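Local coordinates for cystathionine beta-lyase family protein, YNBB B.subtilis ortholog (Clostridium acetobutylicum, PDB 3HVY) that probably acts as a pyridoxal-phosphate-dependent carbon-sulfur lyase of the methionine gamma-lyase family, a putative cystathionine beta-lyase possibly involved in aluminium resistance, at residues Ala52-Ile58 / Arg81-Ile86; Ile74-Leu79 / Met287-Tyr291; Arg42-Gln46 / Phe295-His299; Phe87-Phe93 / Gly255-Glu261. All blocks are in the same frame, centred on the assembly; numbering follows the deposited sequence. Where two conformers were deposited one is given.

Contact 1: Ala52-Ile58 / Arg81-Ile86; sequences AFQEERI and RVYANI. With NA (sodium ion), chain X.
Glu56 and Arg81 meet with their side chains crossing at about a right angle. Both the closest bond, from Arg81 NE to Glu56 OE2 at 2.6 Å, and a weak second one from Arg81 NH2 end on the same carboxylate oxygen. That oxygen lies at the edge of the guanidinium and in its plane, whereas NE stands above the plane of the carboxylate; the two flat groups are turned 43° apart. The carboxylate owes its place to a bend in the Glu56 chain (chi2 61°) that swings it over toward Arg81. Ser78 OG binds OE2 as well, so this salt bridge has a further tie within the helix of Arg81. Next to the ion pair, Val82 presents CG2 to Glu56 CB at 3.6 Å and to the tip of Ile58, while its CG1 faces Ala52. The contact joins the C-terminal end of helix 18-55, closed by a Schellman motif at Arg57, to helix 74-87. Ala52 CB nestles against Ile86 CG1, 3.6 Å away. At the other border Asn85 ND2 gives a nearly straight bond (171°) to Glu55 OE1, 3.0 Å long and on the anti side of the carboxylate, and also reaches a water held by Ala52 O. The Asn85 amide is thereby fixed in rotation from both ends, since its OD1 binds the sodium ion at 2.3 Å. Asn85 O takes a second position on the metal, beside Asn88 OD1 and two waters. The Phe53 ring touches Val82 CG1 obliquely and packs on Pro357 of the second subunit.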
# COMPACT_ATOMS: atom_id res chain seq x y z
N ALA D 52 -7.23 -24.86 9.39
CA ALA D 52 -6.37 -24.71 8.21
C ALA D 52 -5.23 -23.67 8.52
O ALA D 52 -4.03 -23.91 8.24
CB ALA D 52 -7.20 -24.32 7.00
N PHE D 53 -5.58 -22.54 9.14
CA PHE D 53 -4.57 -21.57 9.54
C PHE D 53 -3.50 -22.20 10.45
O PHE D 53 -2.30 -22.07 10.24
CB PHE D 53 -5.24 -20.40 10.28
CG PHE D 53 -5.66 -19.23 9.39
CD1 PHE D 53 -6.79 -19.30 8.59
CD2 PHE D 53 -4.93 -18.05 9.40
CE1 PHE D 53 -7.17 -18.23 7.80
CE2 PHE D 53 -5.30 -16.96 8.62
CZ PHE D 53 -6.41 -17.05 7.80
N GLN D 54 -3.99 -22.90 11.46
CA GLN D 54 -3.13 -23.49 12.50
C GLN D 54 -2.31 -24.62 11.95
O GLN D 54 -1.14 -24.73 12.29
CB GLN D 54 -4.00 -23.93 13.67
CG GLN D 54 -4.78 -22.74 14.26
CD GLN D 54 -5.43 -23.10 15.57
OE1 GLN D 54 -5.79 -24.27 15.77
NE2 GLN D 54 -5.59 -22.13 16.46
N GLU D 55 -2.85 -25.41 11.02
CA GLU D 55 -2.06 -26.48 10.42
C GLU D 55 -0.97 -25.95 9.49
O GLU D 55 0.06 -26.56 9.36
CB GLU D 55 -2.95 -27.52 9.75
CG GLU D 55 -3.81 -28.29 10.81
CD GLU D 55 -4.98 -29.12 10.26
OE1 GLU D 55 -5.19 -29.18 9.03
OE2 GLU D 55 -5.71 -29.70 11.10
N GLU D 56 -1.15 -24.77 8.93
CA GLU D 56 -0.10 -24.17 8.12
C GLU D 56 0.82 -23.26 8.95
O GLU D 56 1.73 -22.65 8.43
CB GLU D 56 -0.72 -23.44 6.92
CG GLU D 56 0.28 -22.79 5.91
CD GLU D 56 1.24 -23.78 5.23
OE1 GLU D 56 0.92 -25.00 5.17
OE2 GLU D 56 2.29 -23.31 4.71
N ARG D 57 0.60 -23.20 10.26
CA ARG D 57 1.38 -22.36 11.14
C ARG D 57 1.49 -20.90 10.66
O ARG D 57 2.56 -20.29 10.61
CB ARG D 57 2.75 -22.97 11.41
CG ARG D 57 2.72 -24.34 12.03
CD ARG D 57 4.12 -24.86 12.27
NE ARG D 57 4.11 -25.66 13.49
CZ ARG D 57 4.70 -25.33 14.65
NH1 ARG D 57 5.43 -24.23 14.79
NH2 ARG D 57 4.57 -26.16 15.68
N ILE D 58 0.36 -20.31 10.33
CA ILE D 58 0.36 -18.95 9.90
C ILE D 58 0.87 -18.07 11.03
O ILE D 58 0.52 -18.28 12.20
CB ILE D 58 -1.04 -18.54 9.38
CG1 ILE D 58 -1.38 -19.40 8.14
CG2 ILE D 58 -1.10 -17.06 9.08
CD1 ILE D 58 -0.36 -19.35 6.99
N ARG D 81 -1.61 -23.05 0.34
CA ARG D 81 -1.74 -24.28 1.13
C ARG D 81 -2.96 -24.24 2.04
O ARG D 81 -3.67 -25.23 2.19
CB ARG D 81 -0.48 -24.55 1.92
CG ARG D 81 0.66 -25.01 1.02
CD ARG D 81 1.84 -25.54 1.83
NE ARG D 81 2.63 -24.45 2.39
CZ ARG D 81 3.58 -23.78 1.71
NH1 ARG D 81 3.94 -24.10 0.48
NH2 ARG D 81 4.22 -22.79 2.30
N VAL D 82 -3.25 -23.07 2.61
CA VAL D 82 -4.43 -22.93 3.49
C VAL D 82 -5.73 -23.19 2.70
O VAL D 82 -6.59 -23.96 3.14
CB VAL D 82 -4.43 -21.54 4.21
CG1 VAL D 82 -5.79 -21.26 4.87
CG2 VAL D 82 -3.24 -21.49 5.27
N TYR D 83 -5.87 -22.58 1.52
CA TYR D 83 -7.02 -22.79 0.70
C TYR D 83 -7.13 -24.27 0.27
O TYR D 83 -8.22 -24.84 0.28
CB TYR D 83 -6.98 -21.95 -0.56
CG TYR D 83 -7.65 -20.59 -0.53
CD1 TYR D 83 -7.26 -19.60 0.34
CD2 TYR D 83 -8.61 -20.26 -1.51
CE1 TYR D 83 -7.86 -18.29 0.27
CE2 TYR D 83 -9.19 -19.01 -1.57
CZ TYR D 83 -8.85 -18.04 -0.66
OH TYR D 83 -9.44 -16.77 -0.75
N ALA D 84 -6.03 -24.87 -0.16
CA ALA D 84 -6.05 -26.31 -0.56
C ALA D 84 -6.58 -27.18 0.61
O ALA D 84 -7.41 -28.11 0.45
CB ALA D 84 -4.67 -26.77 -0.99
N ASN D 85 -6.14 -26.85 1.81
CA ASN D 85 -6.61 -27.57 3.00
C ASN D 85 -8.13 -27.36 3.20
O ASN D 85 -8.90 -28.33 3.38
CB ASN D 85 -5.87 -27.05 4.21
CG ASN D 85 -5.99 -27.96 5.42
OD1 ASN D 85 -6.76 -28.94 5.42
ND2 ASN D 85 -5.18 -27.69 6.45
N ILE D 86 -8.59 -26.12 3.11
CA ILE D 86 -10.00 -25.81 3.33
C ILE D 86 -10.89 -26.54 2.31
O ILE D 86 -11.93 -27.12 2.65
CB ILE D 86 -10.27 -24.29 3.26
CG1 ILE D 86 -9.63 -23.63 4.49
CG2 ILE D 86 -11.78 -23.98 3.16
CD1 ILE D 86 -9.49 -22.06 4.39
NA NA X . -8.51 -30.25 4.65
O HOH W 1 -3.60 -25.58 6.08
O HOH W 2 -8.11 -29.15 8.48
O HOH W 3 -8.40 -31.89 6.40
O HOH W 4 -6.63 -31.28 3.09

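Contact 2: Ile74-Leu79 / Met287-Tyr291; sequences IGRDSL and MRSLY
Leu79 has its two methyl groups divided between different partners on helix 287-291. CD1 lies over one face of the Tyr291 ring, offset toward the rim, in a CH-pi contact 4.0 Å from the ring centroid and 23° off its normal. CD2 turns to the selenomethionine Met287, touching CE at 3.6 Å, and to Leu290 CB at 3.7 Å. With CG set opposite the backbone N (chi1 -174°), the leucine fork reaches across to the other helix. The Tyr291 side chain slides past Leu79 in the opposite direction and ends on the backbone of helix 74-79, where its OH donates to Gly75 O over 2.7 Å. The hydroxyl arrives in the carbonyl plane, on a lone pair, and the same oxygen takes the helical bond from Leu79 N. Met287 bends twice, so that its CE comes to 3.4 Å from Gly75 O and its SE runs beside Arg76 CA. Gly75, without a side chain, lets Met287 lie close against the backbone of helix 74-79. The two helix segments run nearly parallel, 20° apart with axes 10.4 Å from each other, and join the first turns of helices 74-87 and 287-317. Beyond the contact, Tyr291 also packs on Phe383 of the second subunit. Chemically, this is a buried apolar interface with one polar tie: the tyrosine hydroxyl is bonded to a main-chain carbonyl, which fixes where the ring ends while the leucine packs on its face.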
# COMPACT_ATOMS: atom_id res chain seq x y z
N ILE D 74 6.59 -16.30 0.95
CA ILE D 74 6.06 -17.34 1.83
C ILE D 74 4.60 -17.11 2.20
O ILE D 74 3.87 -18.08 2.41
CB ILE D 74 6.94 -17.59 3.11
CG1 ILE D 74 6.77 -16.45 4.15
CG2 ILE D 74 8.40 -17.80 2.70
CD1 ILE D 74 7.46 -16.70 5.44
N GLY D 75 4.18 -15.84 2.28
CA GLY D 75 2.79 -15.51 2.50
C GLY D 75 1.86 -16.04 1.42
O GLY D 75 0.87 -16.72 1.68
N ARG D 76 2.22 -15.75 0.19
CA ARG D 76 1.51 -16.18 -0.97
C ARG D 76 1.43 -17.70 -1.04
O ARG D 76 0.35 -18.26 -1.22
CB ARG D 76 2.28 -15.68 -2.18
CG ARG D 76 1.69 -16.03 -3.51
CD ARG D 76 2.69 -15.78 -4.63
NE ARG D 76 3.83 -16.67 -4.52
CZ ARG D 76 5.01 -16.51 -5.11
NH1 ARG D 76 5.22 -15.53 -5.94
NH2 ARG D 76 5.98 -17.36 -4.84
N ASP D 77 2.56 -18.37 -0.87
CA ASP D 77 2.63 -19.82 -0.99
C ASP D 77 1.90 -20.52 0.13
O ASP D 77 1.29 -21.56 -0.07
CB ASP D 77 4.09 -20.28 -1.08
CG ASP D 77 4.76 -19.78 -2.36
OD1 ASP D 77 4.05 -19.45 -3.36
OD2 ASP D 77 5.98 -19.69 -2.34
N SER D 78 1.91 -19.95 1.32
CA SER D 78 1.18 -20.55 2.42
C SER D 78 -0.32 -20.31 2.30
O SER D 78 -1.14 -21.15 2.78
CB SER D 78 1.69 -19.99 3.75
OG SER D 78 2.98 -20.47 4.09
N LEU D 79 -0.72 -19.19 1.70
CA LEU D 79 -2.19 -18.97 1.51
C LEU D 79 -2.71 -20.03 0.56
O LEU D 79 -3.77 -20.59 0.78
CB LEU D 79 -2.55 -17.59 1.04
CG LEU D 79 -4.06 -17.26 0.95
CD1 LEU D 79 -4.71 -17.37 2.31
CD2 LEU D 79 -4.21 -15.85 0.43
N MSE D 287 -1.23 -9.45 1.35
CA MSE D 287 -1.40 -10.76 1.99
C MSE D 287 -2.17 -10.68 3.32
O MSE D 287 -3.08 -11.48 3.55
CB MSE D 287 -0.06 -11.49 2.16
CG MSE D 287 0.68 -11.83 0.85
SE MSE D 287 -0.44 -12.75 -0.50
CE MSE D 287 -1.07 -14.10 0.67
N ARG D 288 -1.86 -9.73 4.21
CA ARG D 288 -2.61 -9.67 5.48
C ARG D 288 -4.13 -9.60 5.19
O ARG D 288 -4.91 -10.30 5.78
CB ARG D 288 -2.14 -8.47 6.32
CG ARG D 288 -2.81 -8.34 7.65
CD ARG D 288 -2.36 -7.09 8.44
NE ARG D 288 -0.98 -7.24 8.92
CZ ARG D 288 0.07 -6.60 8.42
NH1 ARG D 288 -0.07 -5.71 7.45
NH2 ARG D 288 1.27 -6.82 8.90
N SER D 289 -4.54 -8.76 4.25
CA SER D 289 -5.95 -8.58 3.98
C SER D 289 -6.58 -9.85 3.43
O SER D 289 -7.75 -10.14 3.74
CB SER D 289 -6.16 -7.38 3.07
OG SER D 289 -5.81 -7.70 1.71
N LEU D 290 -5.84 -10.63 2.65
CA LEU D 290 -6.39 -11.87 2.08
C LEU D 290 -6.56 -12.93 3.16
O LEU D 290 -7.57 -13.63 3.18
CB LEU D 290 -5.53 -12.43 0.93
CG LEU D 290 -5.41 -11.56 -0.33
CD1 LEU D 290 -4.55 -12.23 -1.43
CD2 LEU D 290 -6.86 -11.19 -0.80
N TYR D 291 -5.61 -13.02 4.09
CA TYR D 291 -5.73 -13.95 5.21
C TYR D 291 -6.86 -13.54 6.14
O TYR D 291 -7.67 -14.36 6.53
CB TYR D 291 -4.42 -14.00 6.04
CG TYR D 291 -3.28 -14.88 5.48
CD1 TYR D 291 -3.30 -16.26 5.65
CD2 TYR D 291 -2.19 -14.32 4.83
CE1 TYR D 291 -2.28 -17.05 5.19
CE2 TYR D 291 -1.18 -15.10 4.35
CZ TYR D 291 -1.22 -16.47 4.53
OH TYR D 291 -0.22 -17.29 4.04

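Contact 3: Arg42-Gln46 / Phe295-His299; sequences REYNQ and FMAPH. With EDO (1,2-ethanediol), chain Y.
An antiparallel helix pair beside the second subunit, formed by the long helices 18-55 and 287-317, is joined here at a kink where Pro298 interrupts the second helix. The axes of the short segments are 8.6 Å apart at an angle of 170°. Pro298 is the wedge: its CB meets Asn45 CB at 3.9 Å, and CG rests against Asn45 O. At the kink His299 N makes no helical bond back, and Phe295 O takes Gln46 NE2 instead, at 3.0 Å. A bend at chi2 (80°) carries the amide across, over one face of the Phe295 ring, with NE2 3.6 Å from Phe295 CE1. Water 8 spans Phe295 O and His299 N, donating to the first and to Gln46 OE1 and accepting from the second at 3.0 Å. Arg42 and His299 run alongside each other, pointing the same way, with guanidinium and imidazole planes 13° apart; Arg42 CD comes to 3.9 Å from His299 ND1. Water 5 bridges Arg42 NH1, at 2.7 Å, to His299 O, and another water links Asn45 ND2 to Pro298 O. Three polar ends reach the second subunit: Arg42 NE forms a salt bridge with its Asp412, Gln46 OE1 bonds to its Thr410, and His299 NE2 hydrogen-bonds to NE2 of its His299. Within the chain, Phe224 packs on Pro298 and Asn45 ND2 donates to Glu226 O, so a loop flanks the helix pair.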
# COMPACT_ATOMS: atom_id res chain seq x y z
N ARG D 42 -22.20 -22.13 9.94
CA ARG D 42 -21.19 -21.11 10.10
C ARG D 42 -20.14 -21.54 11.11
O ARG D 42 -18.96 -21.28 10.93
CB ARG D 42 -21.86 -19.85 10.64
CG ARG D 42 -20.97 -18.71 10.76
CD ARG D 42 -21.71 -17.44 11.22
NE ARG D 42 -22.23 -17.68 12.56
CZ ARG D 42 -23.10 -16.91 13.20
NH1 ARG D 42 -23.59 -15.84 12.64
NH2 ARG D 42 -23.48 -17.23 14.43
N GLU D 43 -20.59 -22.15 12.20
CA GLU D 43 -19.71 -22.58 13.26
C GLU D 43 -18.71 -23.65 12.75
O GLU D 43 -17.50 -23.62 13.04
CB GLU D 43 -20.59 -23.15 14.35
CG GLU D 43 -19.85 -23.70 15.53
CD GLU D 43 -20.79 -24.28 16.58
OE1 GLU D 43 -21.45 -25.32 16.30
OE2 GLU D 43 -20.79 -23.72 17.70
N TYR D 44 -19.25 -24.59 11.99
CA TYR D 44 -18.44 -25.61 11.36
C TYR D 44 -17.37 -24.97 10.44
O TYR D 44 -16.19 -25.27 10.52
CB TYR D 44 -19.34 -26.52 10.54
CG TYR D 44 -18.52 -27.59 9.87
CD1 TYR D 44 -17.99 -28.62 10.61
CD2 TYR D 44 -18.24 -27.54 8.50
CE1 TYR D 44 -17.23 -29.59 10.04
CE2 TYR D 44 -17.47 -28.52 7.91
CZ TYR D 44 -16.96 -29.55 8.70
OH TYR D 44 -16.19 -30.56 8.20
N ASN D 45 -17.82 -24.10 9.55
CA ASN D 45 -16.93 -23.46 8.61
C ASN D 45 -15.92 -22.54 9.28
O ASN D 45 -14.79 -22.48 8.86
CB ASN D 45 -17.74 -22.75 7.54
CG ASN D 45 -18.36 -23.70 6.56
OD1 ASN D 45 -17.85 -24.81 6.39
ND2 ASN D 45 -19.41 -23.27 5.84
N GLN D 46 -16.31 -21.86 10.35
CA GLN D 46 -15.34 -21.06 11.04
C GLN D 46 -14.21 -21.94 11.58
O GLN D 46 -13.03 -21.57 11.55
CB GLN D 46 -15.98 -20.27 12.18
CG GLN D 46 -14.97 -19.42 12.94
CD GLN D 46 -14.66 -18.16 12.23
OE1 GLN D 46 -15.42 -17.20 12.31
NE2 GLN D 46 -13.54 -18.13 11.50
N PHE D 295 -10.39 -15.52 7.06
CA PHE D 295 -10.83 -15.82 8.40
C PHE D 295 -12.23 -15.33 8.70
O PHE D 295 -13.02 -16.04 9.35
CB PHE D 295 -9.84 -15.28 9.41
CG PHE D 295 -10.08 -15.80 10.77
CD1 PHE D 295 -9.80 -17.12 11.06
CD2 PHE D 295 -10.64 -15.00 11.73
CE1 PHE D 295 -10.04 -17.64 12.31
CE2 PHE D 295 -10.89 -15.48 12.98
CZ PHE D 295 -10.61 -16.84 13.27
N MSE D 296 -12.57 -14.14 8.20
CA MSE D 296 -13.89 -13.56 8.39
C MSE D 296 -14.93 -14.06 7.36
O MSE D 296 -16.11 -13.75 7.48
CB MSE D 296 -13.79 -12.03 8.28
CG MSE D 296 -12.90 -11.32 9.29
SE MSE D 296 -12.71 -9.43 8.72
CE MSE D 296 -14.57 -9.13 8.16
N ALA D 297 -14.50 -14.80 6.34
CA ALA D 297 -15.40 -15.22 5.26
C ALA D 297 -16.59 -16.13 5.65
O ALA D 297 -17.71 -15.94 5.12
CB ALA D 297 -14.63 -15.77 4.09
N PRO D 298 -16.35 -17.16 6.48
CA PRO D 298 -17.48 -17.98 6.91
C PRO D 298 -18.57 -17.17 7.58
O PRO D 298 -19.74 -17.47 7.45
CB PRO D 298 -16.84 -18.94 7.94
CG PRO D 298 -15.44 -19.11 7.48
CD PRO D 298 -15.07 -17.67 7.05
N HIS D 299 -18.16 -16.19 8.37
CA HIS D 299 -19.09 -15.30 9.07
C HIS D 299 -19.82 -14.34 8.13
O HIS D 299 -21.04 -14.27 8.12
CB HIS D 299 -18.37 -14.53 10.20
CG HIS D 299 -19.27 -13.68 11.03
ND1 HIS D 299 -19.82 -14.12 12.22
CD2 HIS D 299 -19.72 -12.41 10.85
CE1 HIS D 299 -20.58 -13.15 12.73
NE2 HIS D 299 -20.53 -12.11 11.92
C1 EDO Y . -26.84 -11.34 12.94
O1 EDO Y . -26.18 -10.32 12.20
C2 EDO Y . -26.78 -12.63 12.15
O2 EDO Y . -25.64 -13.45 12.47
O HOH W 5 -22.86 -14.62 10.29
O HOH W 6 -20.09 -20.24 6.77
O HOH W 7 -18.33 -17.06 12.43
O HOH W 8 -15.60 -16.21 9.88

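Contact 4: Phe87-Phe93 / Gly255-Glu261; sequences FNTESAF and GYIAGKE. With NA (sodium ion), chain X; EDO (1,2-ethanediol), chain Z.
Ala92 and Ala258 face each other as a non-hydrogen-bonded pair of two antiparallel strands, and their small side chains let the backbones approach to 4.1 Å between CA atoms, with CB to CB also 4.1 Å. The hydrogen-bonded pairs Ser91-Gly259 and Phe93-Ile257 flank them, Phe93 N reaching Ile257 O at 2.8 Å. The side chains of Phe93 and Ile257 go to the face away from the alanines, where they pack on Val264 and Ala267 of helix 261-271. Gly259 adopts backbone angles that would press a side chain against the preceding carbonyl, and Thr89 fills the hollow beside it: CG2 sits 3.7 Å from Gly259 CA. Thr89 OG1 turns back to Ser91 O, which Gly259 N reaches from the opposite face of the carbonyl. On the side of the alanines, Phe87 leans on Tyr256, CZ to CE2 3.8 Å, the planes only 20° apart but slid so that the rings barely overlap. The extended Glu90 side chain reaches the first turn of helix 261-271, OE1 accepting from Glu261 N at 2.8 Å. Backbone pairing thus fixes strand 91-95 at the edge of the seven-stranded PLP-dependent aminotransferase-fold sheet, and the carboxylate probably gains from the helix dipole.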
# COMPACT_ATOMS: atom_id res chain seq x y z
N PHE D 87 -10.46 -26.52 1.06
CA PHE D 87 -11.23 -27.12 -0.01
C PHE D 87 -11.00 -28.63 -0.17
O PHE D 87 -11.63 -29.28 -0.99
CB PHE D 87 -10.93 -26.40 -1.34
CG PHE D 87 -11.62 -25.07 -1.47
CD1 PHE D 87 -12.97 -25.01 -1.72
CD2 PHE D 87 -10.92 -23.89 -1.34
CE1 PHE D 87 -13.63 -23.77 -1.86
CE2 PHE D 87 -11.54 -22.67 -1.46
CZ PHE D 87 -12.91 -22.61 -1.74
N ASN D 88 -10.07 -29.16 0.61
CA ASN D 88 -9.65 -30.56 0.54
C ASN D 88 -9.18 -30.97 -0.85
O ASN D 88 -9.57 -32.03 -1.37
CB ASN D 88 -10.76 -31.47 1.08
CG ASN D 88 -11.01 -31.22 2.55
OD1 ASN D 88 -10.07 -31.26 3.34
ND2 ASN D 88 -12.26 -30.98 2.93
N THR D 89 -8.32 -30.12 -1.43
CA THR D 89 -7.74 -30.34 -2.75
C THR D 89 -6.23 -30.55 -2.61
O THR D 89 -5.64 -30.21 -1.58
CB THR D 89 -7.97 -29.13 -3.67
OG1 THR D 89 -7.30 -27.96 -3.14
CG2 THR D 89 -9.43 -28.88 -3.86
N GLU D 90 -5.62 -31.12 -3.63
CA GLU D 90 -4.15 -31.22 -3.66
C GLU D 90 -3.50 -29.84 -3.71
O GLU D 90 -2.51 -29.60 -3.05
CB GLU D 90 -3.68 -31.98 -4.89
CG GLU D 90 -4.05 -33.44 -4.87
CD GLU D 90 -3.76 -34.15 -6.18
OE1 GLU D 90 -3.38 -33.52 -7.19
OE2 GLU D 90 -3.91 -35.36 -6.19
N SER D 91 -4.07 -28.93 -4.49
CA SER D 91 -3.48 -27.62 -4.69
C SER D 91 -4.48 -26.50 -4.77
O SER D 91 -5.69 -26.72 -4.94
CB SER D 91 -2.69 -27.57 -6.01
OG SER D 91 -1.92 -28.71 -6.16
N ALA D 92 -3.93 -25.29 -4.72
CA ALA D 92 -4.71 -24.07 -4.86
C ALA D 92 -3.75 -23.01 -5.31
O ALA D 92 -2.52 -23.12 -5.11
CB ALA D 92 -5.46 -23.66 -3.57
N PHE D 93 -4.33 -21.97 -5.89
CA PHE D 93 -3.63 -20.87 -6.55
C PHE D 93 -4.52 -19.64 -6.37
O PHE D 93 -5.56 -19.49 -7.04
CB PHE D 93 -3.42 -21.21 -8.01
CG PHE D 93 -2.76 -20.13 -8.83
CD1 PHE D 93 -1.40 -19.85 -8.72
CD2 PHE D 93 -3.50 -19.39 -9.72
CE1 PHE D 93 -0.80 -18.91 -9.49
CE2 PHE D 93 -2.89 -18.41 -10.47
CZ PHE D 93 -1.52 -18.20 -10.37
N GLY D 255 -8.62 -13.64 -7.32
CA GLY D 255 -9.37 -14.85 -7.62
C GLY D 255 -8.60 -16.07 -7.12
O GLY D 255 -7.44 -15.95 -6.70
N TYR D 256 -9.25 -17.23 -7.20
CA TYR D 256 -8.64 -18.46 -6.79
C TYR D 256 -9.00 -19.58 -7.78
O TYR D 256 -10.03 -19.52 -8.47
CB TYR D 256 -9.03 -18.83 -5.36
CG TYR D 256 -10.46 -19.32 -5.19
CD1 TYR D 256 -11.49 -18.43 -4.94
CD2 TYR D 256 -10.76 -20.69 -5.30
CE1 TYR D 256 -12.81 -18.89 -4.82
CE2 TYR D 256 -12.08 -21.15 -5.20
CZ TYR D 256 -13.09 -20.24 -4.94
OH TYR D 256 -14.41 -20.63 -4.82
N ILE D 257 -8.09 -20.54 -7.87
CA ILE D 257 -8.29 -21.80 -8.55
C ILE D 257 -7.83 -22.88 -7.59
O ILE D 257 -6.81 -22.73 -6.94
CB ILE D 257 -7.51 -21.90 -9.86
CG1 ILE D 257 -7.97 -20.83 -10.80
CG2 ILE D 257 -7.67 -23.38 -10.46
CD1 ILE D 257 -7.25 -20.79 -12.15
N ALA D 258 -8.61 -23.95 -7.45
CA ALA D 258 -8.31 -25.02 -6.51
C ALA D 258 -8.71 -26.36 -7.11
O ALA D 258 -9.71 -26.48 -7.83
CB ALA D 258 -9.02 -24.83 -5.18
N GLY D 259 -7.94 -27.38 -6.77
CA GLY D 259 -8.18 -28.72 -7.30
C GLY D 259 -6.96 -29.61 -7.33
O GLY D 259 -6.01 -29.44 -6.56
N LYS D 260 -6.99 -30.58 -8.24
CA LYS D 260 -5.88 -31.46 -8.45
C LYS D 260 -4.69 -30.67 -8.91
O LYS D 260 -4.83 -29.78 -9.71
CB LYS D 260 -6.26 -32.56 -9.48
CG LYS D 260 -7.42 -33.40 -8.91
CD LYS D 260 -7.39 -34.84 -9.21
CE LYS D 260 -8.53 -35.57 -8.45
NZ LYS D 260 -8.11 -36.22 -7.16
N GLU D 261 -3.51 -31.03 -8.42
CA GLU D 261 -2.29 -30.34 -8.78
C GLU D 261 -2.09 -30.26 -10.30
O GLU D 261 -1.71 -29.24 -10.81
CB GLU D 261 -1.09 -30.98 -8.12
CG GLU D 261 0.26 -30.27 -8.32
CD GLU D 261 0.95 -30.64 -9.64
OE1 GLU D 261 0.87 -31.83 -10.06
OE2 GLU D 261 1.59 -29.74 -10.26
NA NA X . -8.51 -30.25 4.65
C1 EDO Z . -15.29 -30.21 5.57
O1 EDO Z . -13.84 -30.14 5.45
C2 EDO Z . -16.02 -30.79 4.37
O2 EDO Z . -16.25 -32.20 4.55
O HOH W 3 -8.40 -31.89 6.40
O HOH W 4 -6.63 -31.28 3.09

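In the fold
Contacts 2 and 3 are buried, whereas contacts 1 and 4 are only partly so and share the sodium ion, bound by Asn85 in one and Asn88 in the other. Helix 74-87 takes part in contacts 1 and 2, helix 18-55 in contacts 1 and 3, and helix 287-317 in contacts 2 and 3, so three helices are tied pairwise. Strand 91-95 of contact 4 follows helix 74-87, and Ala92 packs on Tyr83 of contact 1. Chemistry follows place: charged and metal ties in the partly exposed contact 1, apolar packing in contact 2, water bridges beside the second subunit in contact 3, and main-chain pairing in contact 4, where no other subunit touches.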